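Local coordinates for FKBO (Streptomyces hygroscopicus, PDB 4BPS), which hydrolyses chorismate to a dihydroxycyclohexadiene carboxylic acid and pyruvate, a step in the biosynthesis of the immunosuppressants FK506 and FK520, at residues 99-105 with 189-195; 107-111 with 147-151. One frame throughout, in Å; residues are numbered along the deposited sequence. Where two conformers were deposited one is given.

Overall arrangement
Both contacts lie in the N-terminal, YjgF-like part of the chorismatase. Contact 1 pairs two antiparallel inner strands of a six-stranded mixed sheet, its centre about 10 Å from the centre of the chain. Contact 2 lies at the surface, its centre about 23 Å from that of the chain, and joins two loops that lead into helices 112-129 and 154-169. The centres of contact 1 and contact 2 are about 21 Å apart. Along the chain the order is 99-105, 107-111, 147-151, 189-195. The contacts meet where I189 CD1 packs 3.7 Å from Y111 CG. This links the strand end at I189 to the loop that leads into helix 112-129; helix 154-169 carries the substrate-binding residues Y155 and R162.

Contact 1: residues 99-105 with 189-195; sequences LFGVVRT and ITCVFLA
Two neighbouring antiparallel strands of the six-stranded YjgF-fold sheet meet here, with L99 paired to A195 at one end and T105 to I189 at the other. Eight backbone hydrogen bonds join them in four hydrogen-bonded pairs, from L99-A195 to T105-I189. C191 N to V103 O is the straightest, 2.8 Å long with 173° at the hydrogen.

On the face carrying L99, V103 and C191, the F193 ring lies across G101. G101 CA sits over the ring face, offset toward the rim, 3.9 Å from the centroid, in a CH-pi contact. The F193 first torsion (chi1 64°) sets CG between the backbone N and the carbonyl carbon, which turns the ring over the opposite strand. L99 CD2 meets the ring edge, 4.1 Å from F193 CE2. An alanine in place of F193 would probably open a gap over G101 and take away the ring edge that L99 CD2 packs on. Helix 112-129 packs on this face through L118, against V103 and C191.

On the other face F100 CE1 touches V192 CG1 at 3.5 Å, and L194 CD2 lies at the edge of the F100 ring. The bent R104 chain brings its guanidinium over T190 OG1, which lies 3.0 Å from R104 CZ. The oxygen sits over the guanidinium face and no N-H group points at it, so this is packing, not a hydrogen bond. The N-H groups reach elsewhere. NH2 goes to G187 O, just before strand 189-196. NH1 goes to A61 O and T60 OG1 and so ties this strand pair to strand 57-62 of the five-stranded sheet.

Contact 2: residues 107-111 with 147-151; sequences ESGRY and TNADG
G109 and A149 hold the close part of this contact, their CA atoms 4.8 Å apart. A149 N donates to G109 O at 2.8 Å, with 165° at the hydrogen. The donor lies in the carbonyl plane. N148 CB and A149 CB also crowd this oxygen, at 3.2 and 3.4 Å from G109 O.

N148 starts a type I beta turn that ends at G151. Its CG stands between the backbone N and the carbonyl carbon (chi1 77°), and from there OD1 turns back over the turn. It takes a weak bond from D150 N and another from L152 N, just past the turn. ND2 reaches D157 OD2 on helix 154-169. D157 OD2 also accepts from Y111 N, at the N-cap of helix 112-129. The two loops therefore share one carboxylate oxygen as well as their direct bond. Y111 OH in turn receives S108 N.

The solvent side is looser. R110 and D150 are exposed. R110 runs extended from CG to NE and crosses D150 at about a right angle. Its aliphatic part runs past the carboxylate, with R110 CD 3.1 Å from D150 OD2. R110 NE forms a salt bridge to D150 OD1, 2.6 Å away, on the syn side of the carboxylate. The guanidinium and carboxylate planes are 40° apart. D150 was deposited in two conformers, so the bridge holds for the one given and is doubtful for the other.

Contact 1: residues 99-105 with 189-195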
loop_
_atom_site.group_PDB
_atom_site.type_symbol
_atom_site.label_atom_id
_atom_site.label_comp_id
_atom_site.label_asym_id
_atom_site.label_seq_id
_atom_site.Cartn_x
_atom_site.Cartn_y
_atom_site.Cartn_z
ATOM N N LEU A 99 8.643 9.177 8.622
ATOM C CA LEU A 99 9.024 7.877 9.190
ATOM C C LEU A 99 8.591 6.774 8.212
ATOM O O LEU A 99 7.487 6.827 7.657
ATOM C CB LEU A 99 8.286 7.695 10.512
ATOM C CG LEU A 99 8.350 6.365 11.256
ATOM C CD1 LEU A 99 9.738 6.146 11.758
ATOM C CD2 LEU A 99 7.331 6.321 12.438
ATOM N N PHE A 100 9.460 5.782 8.020
ATOM C CA PHE A 100 9.163 4.567 7.254
ATOM C C PHE A 100 9.343 3.377 8.183
ATOM O O PHE A 100 10.358 3.295 8.856
ATOM C CB PHE A 100 10.130 4.449 6.072
ATOM C CG PHE A 100 9.960 3.200 5.252
ATOM C CD1 PHE A 100 8.981 3.119 4.287
ATOM C CD2 PHE A 100 10.793 2.111 5.423
ATOM C CE1 PHE A 100 8.832 1.963 3.508
ATOM C CE2 PHE A 100 10.637 0.963 4.647
ATOM C CZ PHE A 100 9.654 0.898 3.704
ATOM N N GLY A 101 8.390 2.446 8.182
ATOM C CA GLY A 101 8.509 1.244 8.994
ATOM C C GLY A 101 8.011 0.008 8.280
ATOM O O GLY A 101 7.163 0.071 7.373
ATOM N N VAL A 102 8.527 -1.139 8.721
ATOM C CA VAL A 102 8.171 -2.429 8.180
ATOM C C VAL A 102 8.115 -3.439 9.320
ATOM O O VAL A 102 8.993 -3.433 10.179
ATOM C CB VAL A 102 9.345 -2.880 7.226
ATOM C CG1 VAL A 102 9.072 -4.241 6.620
ATOM C CG2 VAL A 102 9.673 -1.832 6.153
ATOM N N VAL A 103 7.103 -4.304 9.318
ATOM C CA VAL A 103 6.930 -5.281 10.384
ATOM C C VAL A 103 6.143 -6.453 9.813
ATOM O O VAL A 103 5.347 -6.284 8.889
ATOM C CB VAL A 103 6.190 -4.649 11.588
ATOM C CG1 VAL A 103 4.831 -4.048 11.202
ATOM C CG2 VAL A 103 6.045 -5.627 12.744
ATOM N N ARG A 104 6.357 -7.661 10.320
ATOM C CA ARG A 104 5.593 -8.802 9.842
ATOM C C ARG A 104 5.298 -9.796 10.944
ATOM O O ARG A 104 5.945 -9.788 11.999
ATOM C CB ARG A 104 6.305 -9.445 8.639
ATOM C CG ARG A 104 7.621 -10.136 8.966
ATOM C CD ARG A 104 8.451 -10.447 7.729
ATOM N NE ARG A 104 7.711 -11.343 6.846
ATOM C CZ ARG A 104 7.701 -11.277 5.517
ATOM N NH1 ARG A 104 8.491 -10.428 4.857
ATOM N NH2 ARG A 104 6.927 -12.111 4.839
ATOM N N THR A 105 4.315 -10.660 10.678
ATOM C CA THR A 105 3.951 -11.736 11.574
ATOM C C THR A 105 3.904 -13.025 10.769
ATOM O O THR A 105 3.556 -13.022 9.600
ATOM C CB THR A 105 2.638 -11.428 12.289
ATOM O OG1 THR A 105 2.405 -12.424 13.289
ATOM C CG2 THR A 105 1.442 -11.404 11.322
ATOM N N ILE A 189 1.827 -12.196 7.274
ATOM C CA ILE A 189 1.325 -10.868 6.953
ATOM C C ILE A 189 2.430 -9.850 7.204
ATOM O O ILE A 189 2.981 -9.786 8.294
ATOM C CB ILE A 189 0.065 -10.519 7.737
ATOM C CG1 ILE A 189 -1.057 -11.528 7.415
ATOM C CG2 ILE A 189 -0.386 -9.085 7.408
ATOM C CD1 ILE A 189 -2.380 -11.265 8.085
ATOM N N THR A 190 2.724 -9.046 6.174
ATOM C CA THR A 190 3.725 -7.989 6.242
ATOM C C THR A 190 3.017 -6.644 6.090
ATOM O O THR A 190 2.208 -6.470 5.176
ATOM C CB THR A 190 4.762 -8.158 5.130
ATOM O OG1 THR A 190 5.369 -9.445 5.214
ATOM C CG2 THR A 190 5.862 -7.102 5.185
ATOM N N CYS A 191 3.367 -5.715 6.974
ATOM C CA CYS A 191 2.847 -4.354 6.950
ATOM C C CYS A 191 3.988 -3.357 6.744
ATOM O O CYS A 191 5.024 -3.416 7.426
ATOM C CB CYS A 191 2.128 -4.046 8.262
ATOM S SG CYS A 191 1.513 -2.337 8.428
ATOM N N VAL A 192 3.794 -2.468 5.766
ATOM C CA VAL A 192 4.727 -1.393 5.480
ATOM C C VAL A 192 3.974 -0.094 5.689
ATOM O O VAL A 192 2.805 -0.011 5.321
ATOM C CB VAL A 192 5.223 -1.495 4.009
ATOM C CG1 VAL A 192 6.230 -0.408 3.670
ATOM C CG2 VAL A 192 5.772 -2.877 3.707
ATOM N N PHE A 193 4.625 0.937 6.225
ATOM C CA PHE A 193 3.920 2.200 6.401
ATOM C C PHE A 193 4.846 3.404 6.313
ATOM O O PHE A 193 6.063 3.316 6.595
ATOM C CB PHE A 193 3.139 2.243 7.733
ATOM C CG PHE A 193 4.019 2.174 8.948
ATOM C CD1 PHE A 193 4.431 0.942 9.453
ATOM C CD2 PHE A 193 4.443 3.337 9.584
ATOM C CE1 PHE A 193 5.254 0.873 10.563
ATOM C CE2 PHE A 193 5.261 3.274 10.695
ATOM C CZ PHE A 193 5.669 2.033 11.177
ATOM N N LEU A 194 4.247 4.512 5.892
ATOM C CA LEU A 194 4.851 5.833 5.952
ATOM C C LEU A 194 4.030 6.693 6.908
ATOM O O LEU A 194 2.801 6.580 6.946
ATOM C CB LEU A 194 4.810 6.492 4.572
ATOM C CG LEU A 194 5.788 5.934 3.544
ATOM C CD1 LEU A 194 5.359 6.351 2.139
ATOM C CD2 LEU A 194 7.209 6.425 3.830
ATOM N N ALA A 195 4.706 7.562 7.658
ATOM C CA ALA A 195 4.033 8.455 8.592
ATOM C C ALA A 195 4.766 9.798 8.620
ATOM O O ALA A 195 5.939 9.897 8.230
ATOM C CB ALA A 195 3.998 7.862 9.991
#

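Contact 2: residues 107-111 with 147-151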
loop_
_atom_site.group_PDB
_atom_site.type_symbol
_atom_site.label_atom_id
_atom_site.label_comp_id
_atom_site.label_asym_id
_atom_site.label_seq_id
_atom_site.Cartn_x
_atom_site.Cartn_y
_atom_site.Cartn_z
ATOM N N GLU A 107 3.553 -16.864 9.056
ATOM C CA GLU A 107 2.571 -17.780 8.517
ATOM C C GLU A 107 1.906 -18.550 9.665
ATOM O O GLU A 107 2.603 -19.064 10.551
ATOM C CB GLU A 107 3.273 -18.734 7.540
ATOM C CG GLU A 107 2.302 -19.612 6.775
ATOM C CD GLU A 107 1.529 -18.878 5.689
ATOM O OE1 GLU A 107 1.962 -17.793 5.242
ATOM O OE2 GLU A 107 0.478 -19.421 5.264
ATOM N N SER A 108 0.579 -18.630 9.655
ATOM C CA SER A 108 -0.130 -19.167 10.803
ATOM C C SER A 108 -1.507 -19.656 10.390
ATOM O O SER A 108 -2.002 -19.317 9.313
ATOM C CB SER A 108 -0.285 -18.038 11.823
ATOM O OG SER A 108 -0.923 -18.501 13.004
ATOM N N GLY A 109 -2.137 -20.424 11.285
ATOM C CA GLY A 109 -3.515 -20.831 11.092
ATOM C C GLY A 109 -4.526 -19.745 11.430
ATOM O O GLY A 109 -5.688 -19.874 11.086
ATOM N N ARG A 110 -4.082 -18.670 12.081
ATOM C CA ARG A 110 -4.965 -17.637 12.621
ATOM C C ARG A 110 -4.221 -16.306 12.578
ATOM O O ARG A 110 -3.032 -16.285 12.919
ATOM C CB ARG A 110 -5.335 -17.958 14.110
ATOM C CG ARG A 110 -6.027 -19.300 14.336
ATOM C CD ARG A 110 -6.526 -19.462 15.779
ATOM N NE ARG A 110 -7.199 -20.743 16.042
ATOM C CZ ARG A 110 -6.622 -21.827 16.567
ATOM N NH1 ARG A 110 -7.337 -22.925 16.763
ATOM N NH2 ARG A 110 -5.333 -21.838 16.903
ATOM N N TYR A 111 -4.887 -15.202 12.228
ATOM C CA TYR A 111 -4.186 -13.927 12.089
ATOM C C TYR A 111 -4.795 -12.762 12.829
ATOM O O TYR A 111 -4.091 -11.756 13.000
ATOM C CB TYR A 111 -4.075 -13.534 10.611
ATOM C CG TYR A 111 -3.177 -14.416 9.804
ATOM C CD1 TYR A 111 -1.796 -14.379 9.983
ATOM C CD2 TYR A 111 -3.701 -15.292 8.861
ATOM C CE1 TYR A 111 -0.962 -15.173 9.248
ATOM C CE2 TYR A 111 -2.857 -16.100 8.103
ATOM C CZ TYR A 111 -1.479 -16.025 8.306
ATOM O OH TYR A 111 -0.595 -16.801 7.577
ATOM N N THR A 147 -8.829 -20.232 3.471
ATOM C CA THR A 147 -9.604 -20.320 4.700
ATOM C C THR A 147 -8.676 -20.634 5.864
ATOM O O THR A 147 -7.872 -21.565 5.776
ATOM C CB THR A 147 -10.660 -21.412 4.562
ATOM O OG1 THR A 147 -11.426 -21.180 3.372
ATOM C CG2 THR A 147 -11.578 -21.431 5.747
ATOM N N ASN A 148 -8.758 -19.856 6.943
ATOM C CA ASN A 148 -7.875 -20.072 8.086
ATOM C C ASN A 148 -8.317 -21.293 8.922
ATOM O O ASN A 148 -9.294 -21.972 8.576
ATOM C CB ASN A 148 -7.738 -18.785 8.917
ATOM C CG ASN A 148 -8.938 -18.498 9.797
ATOM O OD1 ASN A 148 -9.858 -19.299 9.903
ATOM N ND2 ASN A 148 -8.905 -17.365 10.474
ATOM N N ALA A 149 -7.568 -21.585 9.984
ATOM C CA ALA A 149 -7.841 -22.787 10.790
ATOM C C ALA A 149 -9.171 -22.688 11.517
ATOM O O ALA A 149 -9.734 -23.715 11.897
ATOM C CB ALA A 149 -6.731 -23.000 11.794
ATOM N N ASP A 150 -9.662 -21.473 11.708
ATOM C CA ASP A 150 -10.927 -21.240 12.370
ATOM C C ASP A 150 -12.115 -21.241 11.407
ATOM O O ASP A 150 -13.240 -21.020 11.837
ATOM C CB ASP A 150 -10.851 -19.947 13.170
ATOM C CG ASP A 150 -9.809 -20.013 14.276
ATOM O OD1 ASP A 150 -9.357 -21.130 14.627
ATOM O OD2 ASP A 150 -9.455 -18.951 14.816
ATOM N N GLY A 151 -11.862 -21.497 10.122
ATOM C CA GLY A 151 -12.925 -21.549 9.132
ATOM C C GLY A 151 -13.296 -20.227 8.467
ATOM O O GLY A 151 -14.332 -20.184 7.783
#